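Local coordinates for protein thiol peroxidase (Aquifex aeolicus, PDB 2YZH) that probably reduces hydrogen peroxide and organic hydroperoxides to water and alcohols as a thioredoxin-dependent peroxiredoxin, protecting the cell against oxidative stress, at residues D[50-55]-D[83-88]; D[30-35]-D[106-111]. All coordinates share one frame; numbering follows the deposited sequence.

Interaction 1. Residues D[50-55]-D[83-88]; sequences QVIITV and TVVSMD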
ATOM      1  N   GLN D  50      20.294  17.428  -6.656  1.00 17.83           N
ATOM      2  CA  GLN D  50      19.457  16.974  -5.559  1.00 16.21           C
ATOM      3  C   GLN D  50      20.160  15.976  -4.660  1.00 16.70           C
ATOM      4  O   GLN D  50      20.862  15.086  -5.132  1.00 17.76           O
ATOM      5  CB  GLN D  50      18.186  16.310  -6.094  1.00 16.62           C
ATOM      6  CG  GLN D  50      17.381  17.127  -7.068  1.00 16.13           C
ATOM      7  CD  GLN D  50      16.157  16.367  -7.543  1.00 17.96           C
ATOM      8  OE1 GLN D  50      15.285  16.027  -6.745  1.00 17.06           O
ATOM      9  NE2 GLN D  50      16.091  16.089  -8.840  1.00 15.06           N
ATOM     10  N   VAL D  51      19.959  16.131  -3.359  1.00 16.69           N
ATOM     11  CA  VAL D  51      20.531  15.225  -2.378  1.00 17.03           C
ATOM     12  C   VAL D  51      19.359  14.676  -1.575  1.00 17.61           C
ATOM     13  O   VAL D  51      18.678  15.418  -0.872  1.00 18.34           O
ATOM     14  CB  VAL D  51      21.506  15.946  -1.423  1.00 16.82           C
ATOM     15  CG1 VAL D  51      22.066  14.955  -0.401  1.00 16.69           C
ATOM     16  CG2 VAL D  51      22.636  16.581  -2.221  1.00 17.85           C
ATOM     17  N   ILE D  52      19.121  13.376  -1.704  1.00 17.29           N
ATOM     18  CA  ILE D  52      18.030  12.715  -1.005  1.00 14.67           C
ATOM     19  C   ILE D  52      18.637  11.816   0.063  1.00 14.89           C
ATOM     20  O   ILE D  52      19.378  10.885  -0.242  1.00 15.79           O
ATOM     21  CB  ILE D  52      17.192  11.878  -1.987  1.00 16.95           C
ATOM     22  CG1 ILE D  52      16.641  12.788  -3.088  1.00 17.59           C
ATOM     23  CG2 ILE D  52      16.061  11.176  -1.252  1.00 16.70           C
ATOM     24  CD1 ILE D  52      15.934  12.046  -4.206  1.00 19.99           C
ATOM     25  N   ILE D  53      18.312  12.109   1.315  1.00 14.22           N
ATOM     26  CA  ILE D  53      18.834  11.370   2.452  1.00 13.58           C
ATOM     27  C   ILE D  53      17.702  10.606   3.124  1.00 14.56           C
ATOM     28  O   ILE D  53      16.759  11.209   3.627  1.00 15.79           O
ATOM     29  CB  ILE D  53      19.460  12.356   3.470  1.00 16.82           C
ATOM     30  CG1 ILE D  53      20.557  13.171   2.773  1.00 16.10           C
ATOM     31  CG2 ILE D  53      19.992  11.600   4.685  1.00 17.92           C
ATOM     32  CD1 ILE D  53      21.031  14.391   3.547  1.00 15.25           C
ATOM     33  N   THR D  54      17.778   9.281   3.130  1.00 13.84           N
ATOM     34  CA  THR D  54      16.721   8.511   3.768  1.00 12.78           C
ATOM     35  C   THR D  54      17.142   8.044   5.151  1.00 13.94           C
ATOM     36  O   THR D  54      18.302   7.699   5.380  1.00 13.79           O
ATOM     37  CB  THR D  54      16.308   7.287   2.917  1.00 13.81           C
ATOM     38  OG1 THR D  54      17.440   6.431   2.708  1.00 16.17           O
ATOM     39  CG2 THR D  54      15.755   7.751   1.563  1.00 11.09           C
ATOM     40  N   VAL D  55      16.198   8.077   6.080  1.00 13.18           N
ATOM     41  CA  VAL D  55      16.450   7.640   7.443  1.00 13.75           C
ATOM     42  C   VAL D  55      15.235   6.895   7.986  1.00 14.32           C
ATOM     43  O   VAL D  55      14.105   7.102   7.540  1.00 13.87           O
ATOM     44  CB  VAL D  55      16.771   8.835   8.401  1.00 12.98           C
ATOM     45  CG1 VAL D  55      17.956   9.634   7.869  1.00 11.90           C
ATOM     46  CG2 VAL D  55      15.547   9.737   8.565  1.00 13.96           C
ATOM     47  N   THR D  83      17.033  17.067   0.779  1.00 17.67           N
ATOM     48  CA  THR D  83      15.821  16.626   1.452  1.00 14.44           C
ATOM     49  C   THR D  83      16.065  15.357   2.263  1.00 13.60           C
ATOM     50  O   THR D  83      16.627  14.391   1.748  1.00 15.33           O
ATOM     51  CB  THR D  83      14.696  16.325   0.436  1.00 14.39           C
ATOM     52  OG1 THR D  83      14.499  17.455  -0.426  1.00 16.92           O
ATOM     53  CG2 THR D  83      13.391  16.023   1.165  1.00 16.19           C
ATOM     54  N   VAL D  84      15.654  15.370   3.528  1.00 14.72           N
ATOM     55  CA  VAL D  84      15.774  14.195   4.399  1.00 14.73           C
ATOM     56  C   VAL D  84      14.398  13.530   4.369  1.00 14.54           C
ATOM     57  O   VAL D  84      13.401  14.164   4.708  1.00 16.46           O
ATOM     58  CB  VAL D  84      16.111  14.587   5.856  1.00 16.73           C
ATOM     59  CG1 VAL D  84      16.127  13.342   6.739  1.00 15.38           C
ATOM     60  CG2 VAL D  84      17.472  15.273   5.909  1.00 19.33           C
ATOM     61  N   VAL D  85      14.340  12.263   3.968  1.00 13.17           N
ATOM     62  CA  VAL D  85      13.062  11.560   3.857  1.00 12.31           C
ATOM     63  C   VAL D  85      12.912  10.352   4.774  1.00 12.89           C
ATOM     64  O   VAL D  85      13.834   9.552   4.910  1.00 12.06           O
ATOM     65  CB  VAL D  85      12.837  11.082   2.404  1.00 11.43           C
ATOM     66  CG1 VAL D  85      11.475  10.394   2.274  1.00 12.49           C
ATOM     67  CG2 VAL D  85      12.928  12.266   1.455  1.00 11.65           C
ATOM     68  N   SER D  86      11.740  10.219   5.387  1.00 13.27           N
ATOM     69  CA  SER D  86      11.464   9.091   6.273  1.00 13.76           C
ATOM     70  C   SER D  86       9.975   8.781   6.249  1.00 14.19           C
ATOM     71  O   SER D  86       9.188   9.492   5.612  1.00 16.33           O
ATOM     72  CB  SER D  86      11.870   9.418   7.709  1.00 12.75           C
ATOM     73  OG  SER D  86      10.898  10.254   8.311  1.00 13.79           O
ATOM     74  N   MET D  87       9.586   7.723   6.950  1.00 12.60           N
ATOM     75  CA  MET D  87       8.185   7.342   7.009  1.00 13.22           C
ATOM     76  C   MET D  87       7.474   8.030   8.174  1.00 12.59           C
ATOM     77  O   MET D  87       6.317   7.735   8.445  1.00 13.31           O
ATOM     78  CB  MET D  87       8.044   5.821   7.142  1.00 16.20           C
ATOM     79  CG  MET D  87       8.521   5.040   5.922  1.00 15.63           C
ATOM     80  SD  MET D  87       7.699   5.574   4.404  1.00 19.55           S
ATOM     81  CE  MET D  87       6.212   4.581   4.429  1.00 18.47           C
ATOM     82  N   ASP D  88       8.164   8.932   8.864  1.00 13.88           N
ATOM     83  CA  ASP D  88       7.557   9.668   9.981  1.00 14.67           C
ATOM     84  C   ASP D  88       6.400  10.477   9.413  1.00 15.54           C
ATOM     85  O   ASP D  88       6.485  10.937   8.279  1.00 15.70           O
ATOM     86  CB  ASP D  88       8.534  10.684  10.584  1.00 16.80           C
ATOM     87  CG  ASP D  88       9.738  10.041  11.235  1.00 16.81           C
ATOM     88  OD1 ASP D  88       9.549   9.239  12.169  1.00 16.88           O
ATOM     89  OD2 ASP D  88      10.870  10.353  10.816  1.00 19.78           O
TER
HETATM   90  O   HOH W   1      16.259  16.841  -2.463  1.00 20.29           O
HETATM   91  O   HOH W   2      11.726   5.833   7.418  1.00 12.65           O
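Ile-53 O takes the backbone N-H of Val-85 at 2.7 Å and also lies 3.2 Å from Val-84 CA, a CA-H...O contact beside the stronger bond. Three more backbone bonds continue the ladder: Thr-83 N donates to Val-51 O, Ile-53 N to Thr-83 O, and Val-55 N to Val-85 O at 3.0 Å, with N-H...O angles of 159-175°. Such a ladder, with Ile-53 opposite Val-84, defines parallel strands; their short axes diverge by 31°. Strands 49-54 and 80-86, joined through helix 61-73, form a beta-alpha-beta unit in the thioredoxin-fold core. On the helix-facing side, Val-55 CG2, placed between its own N and carbonyl carbon, meets Val-84 CG1 at 4.1 Å and Ser-86 CB at 3.8 Å. Val-55 also packs on Cys-63, the predicted peroxidatic cysteine. The other face carries the looser pair Ile-52 CG2 and Val-85 CG2, 4.3 Å apart. Past the last rung, one water receives the N-H of Met-87 and donates to Val-55 O. Ser-86 OG closes an ST turn by accepting from Asp-88 N at 3.1 Å, while its hydroxyl donates from above the carboxylate plane to Asp-88 OD2, which also accepts from Leu-58 N.

Interaction 2. Residues D[30-35]-D[106-111]; sequences AVVVTK and TVASDF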
ATOM      1  N   ALA D  30       9.544  10.864  -6.373  1.00 13.22           N
ATOM      2  CA  ALA D  30       8.874  10.476  -5.148  1.00 12.47           C
ATOM      3  C   ALA D  30       8.042  11.662  -4.689  1.00 12.23           C
ATOM      4  O   ALA D  30       8.558  12.767  -4.531  1.00 12.83           O
ATOM      5  CB  ALA D  30       9.895  10.102  -4.080  1.00 12.58           C
ATOM      6  N   VAL D  31       6.750  11.426  -4.495  1.00 10.64           N
ATOM      7  CA  VAL D  31       5.839  12.468  -4.050  1.00 10.46           C
ATOM      8  C   VAL D  31       5.784  12.390  -2.532  1.00 11.07           C
ATOM      9  O   VAL D  31       5.156  11.487  -1.971  1.00 12.41           O
ATOM     10  CB  VAL D  31       4.433  12.252  -4.628  1.00 10.76           C
ATOM     11  CG1 VAL D  31       3.505  13.364  -4.152  1.00 11.75           C
ATOM     12  CG2 VAL D  31       4.505  12.224  -6.152  1.00 11.92           C
ATOM     13  N   VAL D  32       6.456  13.333  -1.877  1.00 12.02           N
ATOM     14  CA  VAL D  32       6.521  13.360  -0.424  1.00 11.98           C
ATOM     15  C   VAL D  32       5.765  14.552   0.170  1.00 13.52           C
ATOM     16  O   VAL D  32       5.406  15.497  -0.541  1.00 14.22           O
ATOM     17  CB  VAL D  32       8.004  13.361   0.047  1.00 11.86           C
ATOM     18  CG1 VAL D  32       8.659  12.028  -0.313  1.00 13.44           C
ATOM     19  CG2 VAL D  32       8.770  14.506  -0.618  1.00 11.20           C
ATOM     20  N   VAL D  33       5.524  14.501   1.475  1.00 13.50           N
ATOM     21  CA  VAL D  33       4.771  15.550   2.155  1.00 12.05           C
ATOM     22  C   VAL D  33       5.637  16.322   3.149  1.00 15.00           C
ATOM     23  O   VAL D  33       6.251  15.720   4.037  1.00 13.38           O
ATOM     24  CB  VAL D  33       3.553  14.935   2.902  1.00 12.79           C
ATOM     25  CG1 VAL D  33       2.689  16.040   3.507  1.00  8.60           C
ATOM     26  CG2 VAL D  33       2.721  14.087   1.942  1.00 15.56           C
ATOM     27  N   THR D  34       5.690  17.646   2.998  1.00 15.70           N
ATOM     28  CA  THR D  34       6.487  18.487   3.896  1.00 18.54           C
ATOM     29  C   THR D  34       5.730  18.801   5.190  1.00 18.86           C
ATOM     30  O   THR D  34       4.543  18.505   5.306  1.00 16.85           O
ATOM     31  CB  THR D  34       6.927  19.802   3.201  1.00 20.64           C
ATOM     32  OG1 THR D  34       5.793  20.449   2.618  1.00 22.30           O
ATOM     33  CG2 THR D  34       7.937  19.507   2.106  1.00 22.50           C
ATOM     34  N   LYS D  35       6.414  19.405   6.156  1.00 20.69           N
ATOM     35  CA  LYS D  35       5.803  19.694   7.453  1.00 22.75           C
ATOM     36  C   LYS D  35       4.559  20.578   7.428  1.00 23.20           C
ATOM     37  O   LYS D  35       3.803  20.610   8.396  1.00 23.79           O
ATOM     38  CB  LYS D  35       6.847  20.285   8.408  1.00 24.43           C
ATOM     39  CG  LYS D  35       7.491  21.570   7.930  1.00 27.31           C
ATOM     40  CD  LYS D  35       8.615  21.989   8.869  1.00 29.54           C
ATOM     41  CE  LYS D  35       9.256  23.286   8.410  1.00 30.82           C
ATOM     42  NZ  LYS D  35       8.271  24.397   8.386  1.00 32.64           N
ATOM     43  N   THR D 106      15.503  20.374   3.884  1.00 19.46           N
ATOM     44  CA  THR D 106      14.072  20.125   3.972  1.00 18.93           C
ATOM     45  C   THR D 106      13.824  18.703   4.471  1.00 18.89           C
ATOM     46  O   THR D 106      14.530  17.771   4.087  1.00 19.52           O
ATOM     47  CB  THR D 106      13.402  20.276   2.582  1.00 21.62           C
ATOM     48  OG1 THR D 106      13.602  21.608   2.092  1.00 21.37           O
ATOM     49  CG2 THR D 106      11.910  19.985   2.666  1.00 22.25           C
ATOM     50  N   VAL D 107      12.849  18.541   5.357  1.00 17.12           N
ATOM     51  CA  VAL D 107      12.499  17.213   5.834  1.00 18.69           C
ATOM     52  C   VAL D 107      11.159  16.931   5.165  1.00 18.45           C
ATOM     53  O   VAL D 107      10.351  17.840   4.983  1.00 18.40           O
ATOM     54  CB  VAL D 107      12.334  17.152   7.374  1.00 20.44           C
ATOM     55  CG1 VAL D 107      13.652  17.485   8.051  1.00 23.07           C
ATOM     56  CG2 VAL D 107      11.240  18.111   7.828  1.00 25.22           C
ATOM     57  N   ALA D 108      10.931  15.687   4.769  1.00 16.58           N
ATOM     58  CA  ALA D 108       9.672  15.343   4.127  1.00 14.76           C
ATOM     59  C   ALA D 108       9.310  13.905   4.452  1.00 14.71           C
ATOM     60  O   ALA D 108      10.186  13.081   4.725  1.00 14.38           O
ATOM     61  CB  ALA D 108       9.778  15.546   2.625  1.00 17.08           C
ATOM     62  N   SER D 109       8.014  13.616   4.420  1.00 13.95           N
ATOM     63  CA  SER D 109       7.494  12.295   4.738  1.00 12.77           C
ATOM     64  C   SER D 109       7.047  11.508   3.518  1.00 13.49           C
ATOM     65  O   SER D 109       6.432  12.057   2.601  1.00 11.63           O
ATOM     66  CB  SER D 109       6.315  12.425   5.700  1.00 12.44           C
ATOM     67  OG  SER D 109       5.730  11.161   5.947  1.00 12.36           O
ATOM     68  N   ASP D 110       7.328  10.210   3.532  1.00 13.96           N
ATOM     69  CA  ASP D 110       6.953   9.335   2.425  1.00 13.55           C
ATOM     70  C   ASP D 110       5.797   8.417   2.835  1.00 14.11           C
ATOM     71  O   ASP D 110       5.526   7.408   2.187  1.00 12.64           O
ATOM     72  CB  ASP D 110       8.174   8.506   2.003  1.00 13.31           C
ATOM     73  CG  ASP D 110       7.953   7.759   0.706  1.00 15.87           C
ATOM     74  OD1 ASP D 110       7.232   8.289  -0.166  1.00 13.27           O
ATOM     75  OD2 ASP D 110       8.518   6.654   0.551  1.00 16.07           O
ATOM     76  N   PHE D 111       5.098   8.786   3.903  1.00 12.00           N
ATOM     77  CA  PHE D 111       3.998   7.971   4.404  1.00 11.69           C
ATOM     78  C   PHE D 111       2.845   7.774   3.430  1.00 11.83           C
ATOM     79  O   PHE D 111       2.213   6.724   3.420  1.00 10.39           O
ATOM     80  CB  PHE D 111       3.436   8.575   5.706  1.00 12.63           C
ATOM     81  CG  PHE D 111       2.281   9.534   5.491  1.00 13.23           C
ATOM     82  CD1 PHE D 111       0.963   9.079   5.538  1.00 12.81           C
ATOM     83  CD2 PHE D 111       2.516  10.878   5.212  1.00 12.93           C
ATOM     84  CE1 PHE D 111      -0.109   9.949   5.310  1.00 10.67           C
ATOM     85  CE2 PHE D 111       1.451  11.761   4.983  1.00 13.14           C
ATOM     86  CZ  PHE D 111       0.137  11.296   5.032  1.00 11.71           C
TER
HETATM   87  O   HOH W   3       4.828   9.495  -0.147  1.00 14.45           O
HETATM   88  O   HOH W   4       9.251  20.081   5.628  1.00 23.17           O
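An antiparallel strand pairing in the mixed sheet of the thioredoxin fold brings 30-34 against 106-109, and its evidence is one hydrogen-bonded pair, Val-33 with Ser-109. Val-33 N donates to Ser-109 O, and Ser-109 N returns a bond to Val-33 O, each 2.8 Å long. The first donor lies in the carbonyl plane, whereas the second is tilted 29° from it. The short strand axes make an angle of 113°, a steep crossing rather than a flat antiparallel alignment, and between these two segments direct backbone hydrogen bonds occur only at this pair. Beyond it, waters span the gap. At one end a water donates to both Val-31 O and Asp-110 OD1; at the other, a second water accepts from Lys-35 N and donates to Val-107 O at 2.6 Å. Asp-110 is also held from outside the pair, OD1 by Asp-115 N and OD2 by Met-116 N, so its carboxylate ties this strand end to the following loop.

Side chains fill both sides of the crossing. Val-32 points at the other strand: its CG2 meets Ala-108 CB at 3.6 Å, and its CB sits 3.3 Å from Ser-109 O. Farther along that side, the Thr-34 and Thr-106 side chains slant across each other, with their CG2 atoms 4.0 Å apart. Val-33 and Phe-111 occupy the other side, where Pro-90 of helix 90-100 packs against both. Val-33 CG1 stands anti to the backbone N (chi1 -175°), which sets CG2 beside that N and anti to the carbonyl carbon; from there CG2 approaches Phe-111 CE2 obliquely. Ser-109 OG, hydrogen-bonded to Asp-88 O, also accepts from Phe-111 N at 3.2 Å in an ST turn and lies in the plane of the Phe-111 ring, at its edge.

In the fold
Strands 80-86 and 106-109 are sheet neighbours, so the two contacts share one framework: Val-84 N bonds to Thr-106 O, and Asp-88 O pairs with Ser-109 OG. The centre of interaction 1 lies about 3 Å from that of the chain, and all its touching residues are buried. The centre of interaction 2 lies about 10 Å from that of the chain, and several of its residues are partly exposed. Their chemistry follows position: a continuous parallel ladder near the predicted active-site cysteine, against one antiparallel hydrogen-bonded pair extended by waters. The buried areas are nevertheless similar, 372 and 384 Å². Segments 83-88 and 106-111 each end in an ST turn, begun by Ser-86 and Ser-109.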